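TraM protein (Plasmid R64, PDB 3WZ3) is of undetermined biochemical function but is probably an inner-membrane component of a type IVB secretion system, the present chain being the protein's periplasmic fragment. Local coordinates at residues A[46-49]-A[50-54]; A[58-61]-A[62-66]. All blocks are in the same frame, centred on the assembly; numbering follows the deposited sequence.

Interaction 1: residues A[46-49]-A[50-54]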
ATOM      1  N   ALA A  46       5.787  -4.648  -6.850  1.00  5.39           N
ATOM      2  CA  ALA A  46       6.426  -5.869  -6.371  1.00  6.96           C
ATOM      3  C   ALA A  46       6.499  -5.922  -4.857  1.00  6.51           C
ATOM      4  O   ALA A  46       6.377  -7.007  -4.269  1.00  6.93           O
ATOM      5  CB  ALA A  46       7.819  -5.999  -6.965  1.00  6.73           C
ATOM      6  N   GLY A  47       6.704  -4.781  -4.202  1.00  5.85           N
ATOM      7  CA  GLY A  47       6.719  -4.754  -2.749  1.00  5.68           C
ATOM      8  C   GLY A  47       5.355  -5.045  -2.147  1.00  6.61           C
ATOM      9  O   GLY A  47       5.264  -5.679  -1.090  1.00  7.13           O
ATOM     10  N   TYR A  48       4.297  -4.586  -2.803  1.00  6.25           N
ATOM     11  CA  TYR A  48       2.933  -4.933  -2.392  1.00  5.43           C
ATOM     12  C   TYR A  48       2.697  -6.446  -2.553  1.00  6.57           C
ATOM     13  O   TYR A  48       2.182  -7.094  -1.653  1.00  5.51           O
ATOM     14  CB  TYR A  48       1.950  -4.116  -3.239  1.00  4.57           C
ATOM     15  CG  TYR A  48       0.478  -4.427  -3.103  1.00  7.24           C
ATOM     16  CD1 TYR A  48      -0.105  -4.614  -1.860  1.00  6.66           C
ATOM     17  CD2 TYR A  48      -0.342  -4.428  -4.219  1.00 10.93           C
ATOM     18  CE1 TYR A  48      -1.459  -4.858  -1.736  1.00  7.46           C
ATOM     19  CE2 TYR A  48      -1.718  -4.672  -4.105  1.00 14.27           C
ATOM     20  CZ  TYR A  48      -2.254  -4.888  -2.853  1.00 10.19           C
ATOM     21  OH  TYR A  48      -3.608  -5.125  -2.719  1.00 12.21           O
ATOM     22  N   VAL A  49       3.088  -7.012  -3.692  1.00  5.83           N
ATOM     23  CA  VAL A  49       2.912  -8.440  -3.920  1.00  6.14           C
ATOM     24  C   VAL A  49       3.686  -9.233  -2.864  1.00  6.76           C
ATOM     25  O   VAL A  49       3.168 -10.216  -2.326  1.00  8.04           O
ATOM     26  CB  VAL A  49       3.353  -8.825  -5.353  1.00  6.62           C
ATOM     27  CG1 VAL A  49       3.396 -10.361  -5.515  1.00  9.49           C
ATOM     28  CG2 VAL A  49       2.432  -8.189  -6.393  1.00  8.73           C
ATOM     29  N   ASN A  50       4.912  -8.812  -2.551  1.00  6.98           N
ATOM     30  CA  ASN A  50       5.685  -9.438  -1.477  1.00  7.65           C
ATOM     31  C   ASN A  50       4.969  -9.389  -0.131  1.00  9.00           C
ATOM     32  O   ASN A  50       4.976 -10.393   0.601  1.00  9.59           O
ATOM     33  CB  ASN A  50       7.073  -8.801  -1.357  1.00 13.69           C
ATOM     34  CG  ASN A  50       7.989  -9.574  -0.412  1.00 17.36           C
ATOM     35  OD1 ASN A  50       8.280 -10.743  -0.644  1.00 18.98           O
ATOM     36  ND2 ASN A  50       8.444  -8.918   0.645  1.00 23.72           N
ATOM     37  N   ALA A  51       4.371  -8.242   0.203  1.00  8.42           N
ATOM     38  CA  ALA A  51       3.654  -8.100   1.471  1.00  9.12           C
ATOM     39  C   ALA A  51       2.445  -9.046   1.543  1.00  8.35           C
ATOM     40  O   ALA A  51       2.171  -9.656   2.590  1.00  9.73           O
ATOM     41  CB  ALA A  51       3.226  -6.649   1.696  1.00 10.37           C
ATOM     42  N   LEU A  52       1.722  -9.179   0.433  1.00  6.65           N
ATOM     43  CA  LEU A  52       0.603 -10.109   0.395  1.00  6.91           C
ATOM     44  C   LEU A  52       1.122 -11.537   0.619  1.00  8.07           C
ATOM     45  O   LEU A  52       0.572 -12.281   1.430  1.00 10.83           O
ATOM     46  CB  LEU A  52      -0.129  -9.993  -0.949  1.00  7.80           C
ATOM     47  CG  LEU A  52      -0.898  -8.699  -1.218  1.00  6.62           C
ATOM     48  CD1 LEU A  52      -1.309  -8.660  -2.676  1.00  9.82           C
ATOM     49  CD2 LEU A  52      -2.098  -8.585  -0.277  1.00  9.97           C
ATOM     50  N   GLN A  53       2.190 -11.913  -0.074  1.00  7.34           N
ATOM     51  CA  GLN A  53       2.729 -13.274   0.055  1.00  9.28           C
ATOM     52  C   GLN A  53       3.253 -13.561   1.459  1.00  9.20           C
ATOM     53  O   GLN A  53       3.109 -14.681   1.989  1.00  9.65           O
ATOM     54  CB  GLN A  53       3.816 -13.502  -0.988  1.00  9.48           C
ATOM     55  CG  GLN A  53       4.566 -14.811  -0.826  1.00 11.97           C
ATOM     56  CD  GLN A  53       3.711 -16.020  -1.104  1.00 16.07           C
ATOM     57  OE1 GLN A  53       2.771 -15.966  -1.893  1.00 16.28           O
ATOM     58  NE2 GLN A  53       4.047 -17.139  -0.462  1.00 23.44           N
ATOM     59  N   ALA A  54       3.852 -12.561   2.089  1.00  7.65           N
ATOM     60  CA  ALA A  54       4.467 -12.803   3.392  1.00  9.27           C
ATOM     61  C   ALA A  54       3.429 -13.161   4.448  1.00  9.62           C
ATOM     62  O   ALA A  54       3.763 -13.835   5.428  1.00 14.81           O
ATOM     63  CB  ALA A  54       5.286 -11.600   3.824  1.00  9.64           C
TER
HETATM   64  O   HOH W   1       7.512  -6.136   0.309  1.00 21.27           O
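Leu52 packs onto Tyr48 one helical turn earlier, within helix 42-54. The Leu52 side chain starts at CB, which lies 3.6 Å from Val49 O. CG lies anti to the Leu52 carbonyl carbon (chi1 -68°), which turns the branch back over the preceding turn. There CG is 3.5 Å from Tyr48 O. CD1 goes on over one face of the Tyr48 ring, 4.0 Å from its centroid and 18° off the normal, displaced toward the rim. This is a CH-pi contact. Leu52 CG and CD1 both lie 3.9 Å from Tyr48 CE1, and CD2 is slightly farther from it, at 4.1 Å. The helix bond from Leu52 N to Tyr48 O, 3.0 Å, sets the spacing of the two residues. On the polar side, one water donates a hydrogen bond to Gly47 O at 2.7 Å and accepts one from Asn50 ND2 at 3.0 Å. Gly47 O also takes the N-H of Ala51, so two donors grip it. The Tyr48-Leu52 pair faces the interior, where Ile33 of helix 29-35 touches both side chains. Tyr48 also reaches the end of helix 7-22, with its OH hydrogen-bonded to Ala21 O and its ring edge-to-face with Phe22, while Leu24 and Leu36 touch it from loops.

Interaction 2: residues A[58-61]-A[62-66]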
ATOM      1  N   LEU A  58      -3.369 -14.020  -0.388  1.00  7.87           N
ATOM      2  CA  LEU A  58      -4.154 -14.394  -1.554  1.00  8.99           C
ATOM      3  C   LEU A  58      -4.644 -15.825  -1.455  1.00 10.31           C
ATOM      4  O   LEU A  58      -5.787 -16.106  -1.791  1.00 10.81           O
ATOM      5  CB  LEU A  58      -3.349 -14.190  -2.839  1.00  9.71           C
ATOM      6  CG  LEU A  58      -2.976 -12.734  -3.104  1.00 13.30           C
ATOM      7  CD1 LEU A  58      -2.231 -12.674  -4.426  1.00 14.54           C
ATOM      8  CD2 LEU A  58      -4.222 -11.879  -3.125  1.00 17.99           C
ATOM      9  N   GLU A  59      -3.780 -16.723  -0.996  1.00 10.32           N
ATOM     10  CA  GLU A  59      -4.183 -18.114  -0.862  1.00 14.15           C
ATOM     11  C   GLU A  59      -5.262 -18.267   0.187  1.00 11.06           C
ATOM     12  O   GLU A  59      -6.189 -19.047   0.012  1.00 13.23           O
ATOM     13  CB  GLU A  59      -2.994 -19.007  -0.499  1.00 17.27           C
ATOM     14  CG  GLU A  59      -3.418 -20.437  -0.200  1.00 26.06           C
ATOM     15  CD  GLU A  59      -2.267 -21.326   0.229  1.00 32.88           C
ATOM     16  OE1 GLU A  59      -1.449 -21.693  -0.643  1.00 40.38           O
ATOM     17  OE2 GLU A  59      -2.188 -21.668   1.436  1.00 33.76           O
ATOM     18  N   THR A  60      -5.161 -17.518   1.282  1.00  8.78           N
ATOM     19  CA  THR A  60      -6.162 -17.610   2.343  1.00  7.54           C
ATOM     20  C   THR A  60      -7.498 -17.012   1.898  1.00 11.27           C
ATOM     21  O   THR A  60      -8.560 -17.582   2.159  1.00 10.65           O
ATOM     22  CB  THR A  60      -5.684 -16.937   3.637  1.00 10.40           C
ATOM     23  OG1 THR A  60      -4.435 -17.512   4.038  1.00 14.15           O
ATOM     24  CG2 THR A  60      -6.718 -17.133   4.759  1.00 12.91           C
ATOM     25  N   ILE A  61      -7.458 -15.872   1.219  1.00  9.64           N
ATOM     26  CA  ILE A  61      -8.672 -15.281   0.672  1.00  9.27           C
ATOM     27  C   ILE A  61      -9.354 -16.276  -0.258  1.00  9.87           C
ATOM     28  O   ILE A  61     -10.567 -16.507  -0.143  1.00 13.24           O
ATOM     29  CB  ILE A  61      -8.377 -13.964  -0.070  1.00  8.23           C
ATOM     30  CG1 ILE A  61      -8.043 -12.857   0.932  1.00 10.38           C
ATOM     31  CG2 ILE A  61      -9.596 -13.546  -0.892  1.00 12.03           C
ATOM     32  CD1 ILE A  61      -7.700 -11.519   0.272  1.00 10.28           C
ATOM     33  N   LYS A  62      -8.586 -16.875  -1.159  1.00 11.50           N
ATOM     34  CA  LYS A  62      -9.167 -17.786  -2.152  1.00 14.16           C
ATOM     35  C   LYS A  62      -9.691 -19.073  -1.529  1.00 15.74           C
ATOM     36  O   LYS A  62     -10.819 -19.492  -1.801  1.00 19.29           O
ATOM     37  CB  LYS A  62      -8.148 -18.128  -3.238  1.00 17.17           C
ATOM     38  CG  LYS A  62      -8.677 -19.084  -4.302  1.00 22.53           C
ATOM     39  CD  LYS A  62      -7.582 -19.423  -5.298  1.00 26.00           C
ATOM     40  CE  LYS A  62      -8.091 -20.354  -6.389  1.00 35.86           C
ATOM     41  NZ  LYS A  62      -8.626 -21.622  -5.816  1.00 43.43           N
ATOM     42  N   LYS A  63      -8.881 -19.706  -0.697  1.00 12.61           N
ATOM     43  CA  LYS A  63      -9.252 -21.009  -0.154  1.00 14.78           C
ATOM     44  C   LYS A  63     -10.305 -20.930   0.936  1.00 15.92           C
ATOM     45  O   LYS A  63     -11.211 -21.770   0.984  1.00 16.08           O
ATOM     46  CB  LYS A  63      -8.014 -21.747   0.343  1.00 18.90           C
ATOM     47  CG  LYS A  63      -7.161 -22.274  -0.794  1.00 24.78           C
ATOM     48  CD  LYS A  63      -5.858 -22.863  -0.285  1.00 28.71           C
ATOM     49  CE  LYS A  63      -6.102 -23.910   0.788  1.00 34.66           C
ATOM     50  NZ  LYS A  63      -4.816 -24.392   1.379  1.00 43.83           N
ATOM     51  N   GLU A  64     -10.205 -19.921   1.797  1.00 13.14           N
ATOM     52  CA  GLU A  64     -11.076 -19.836   2.970  1.00 11.82           C
ATOM     53  C   GLU A  64     -12.207 -18.827   2.850  1.00 13.01           C
ATOM     54  O   GLU A  64     -13.024 -18.685   3.776  1.00 12.91           O
ATOM     55  CB  GLU A  64     -10.265 -19.567   4.232  1.00 10.91           C
ATOM     56  CG  GLU A  64      -9.262 -20.675   4.536  1.00 15.79           C
ATOM     57  CD  GLU A  64      -8.684 -20.580   5.935  1.00 16.90           C
ATOM     58  OE1 GLU A  64      -9.463 -20.412   6.895  1.00 22.66           O
ATOM     59  OE2 GLU A  64      -7.453 -20.669   6.072  1.00 27.79           O
ATOM     60  N   LYS A  65     -12.257 -18.135   1.715  1.00 10.46           N
ATOM     61  CA  LYS A  65     -13.363 -17.218   1.428  1.00 11.51           C
ATOM     62  C   LYS A  65     -13.447 -16.135   2.490  1.00 12.40           C
ATOM     63  O   LYS A  65     -14.511 -15.855   3.058  1.00 15.20           O
ATOM     64  CB  LYS A  65     -14.696 -17.976   1.317  1.00 13.87           C
ATOM     65  CG  LYS A  65     -14.929 -18.597  -0.046  1.00 22.79           C
ATOM     66  CD  LYS A  65     -13.834 -19.569  -0.445  1.00 25.74           C
ATOM     67  CE  LYS A  65     -14.075 -20.948   0.157  1.00 24.23           C
ATOM     68  NZ  LYS A  65     -13.290 -22.035  -0.519  1.00 24.11           N
HETATM   69  N   MSE A  66     -12.294 -15.548   2.780  1.00 11.82           N
HETATM   70  CA  MSE A  66     -12.206 -14.506   3.776  1.00 12.47           C
HETATM   71  C   MSE A  66     -11.913 -13.171   3.118  1.00  8.17           C
HETATM   72  O   MSE A  66     -11.246 -13.108   2.080  1.00 11.28           O
HETATM   73  CB  MSE A  66     -11.105 -14.826   4.788  1.00 15.40           C
HETATM   74  CG  MSE A  66     -11.419 -16.034   5.686  1.00 15.26           C
HETATM   75 SE   MSE A  66     -10.037 -16.239   7.052  1.00 27.77          SE
HETATM   76  CE  MSE A  66     -10.930 -17.520   8.217  1.00 21.69           C
TER
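This is a local contact at the C-terminal end of helix 57-64, where Glu59 meets Lys63, Thr60 meets Glu64, and Ile61 meets Met66 as the chain leaves for strand 67-82. Lys65 is the first residue to leave helical geometry, and its phi is positive (59°). Its N still donates to Ile61 O, but weakly. The turn before is regular, with Lys63 N on Glu59 O and Glu64 N on Thr60 O.

Glu59 and Lys63 run side by side and point the same way. Their aliphatic parts are in close contact, Glu59 CG to Lys63 CD at 3.4 Å. The charged ends are farther apart and form only a long salt bridge, Glu59 OE2 to Lys63 NZ at 3.8 Å. Glu59 OE2 also accepts a hydrogen bond from Asn56 ND2. With chi1 at -56°, Thr60 sends OG1 back to a hydrogen bond with Asn56 O and leaves CG2 to face Glu64 and Met66. Thr60 CG2 touches both Glu64 OE2 (3.8 Å) and the selenium SE of Met66, a selenomethionine (4.1 Å). On the buried side, Ile61 CG1 and CG2 each lie 3.4 Å from Met66 O. Leu100 of strand 88-101 touches Thr60, Ile61 and Met66.

The exposed side of the turn thus carries charge pairs, while the buried side leaves a carbonyl, Met66 O, without a partner in the model. Lys63 O receives Lys65 NZ at 2.6 Å from above the carbonyl plane, a charge that may ease the negative helix end. The Glu64-Lys107 salt bridge ties that end to a loop, whereas the long Glu59-Lys63 pair probably adds little.

From the N terminus, the chain passes helices 7-22 and 29-35 before reaching interaction 1 in helix 42-54. A short link containing Asn56 leads into helix 57-64 and interaction 2. The two contacts are in series. Neither closes a long loop, and they neither nest nor cross. Their centres lie about 16 Å apart. Only residues 55-57 separate them along the chain, and they make no other contact with each other. They share neighbours: Ile33 of helix 29-35 reaches Leu52 in the first and Leu58 in the second, and Leu24 touches Tyr48 and Ile61. Interaction 1 belongs to the helical layer. Interaction 2 ends that layer and delivers the chain to the four-stranded antiparallel sheet, consistent with an NTF2-like fold.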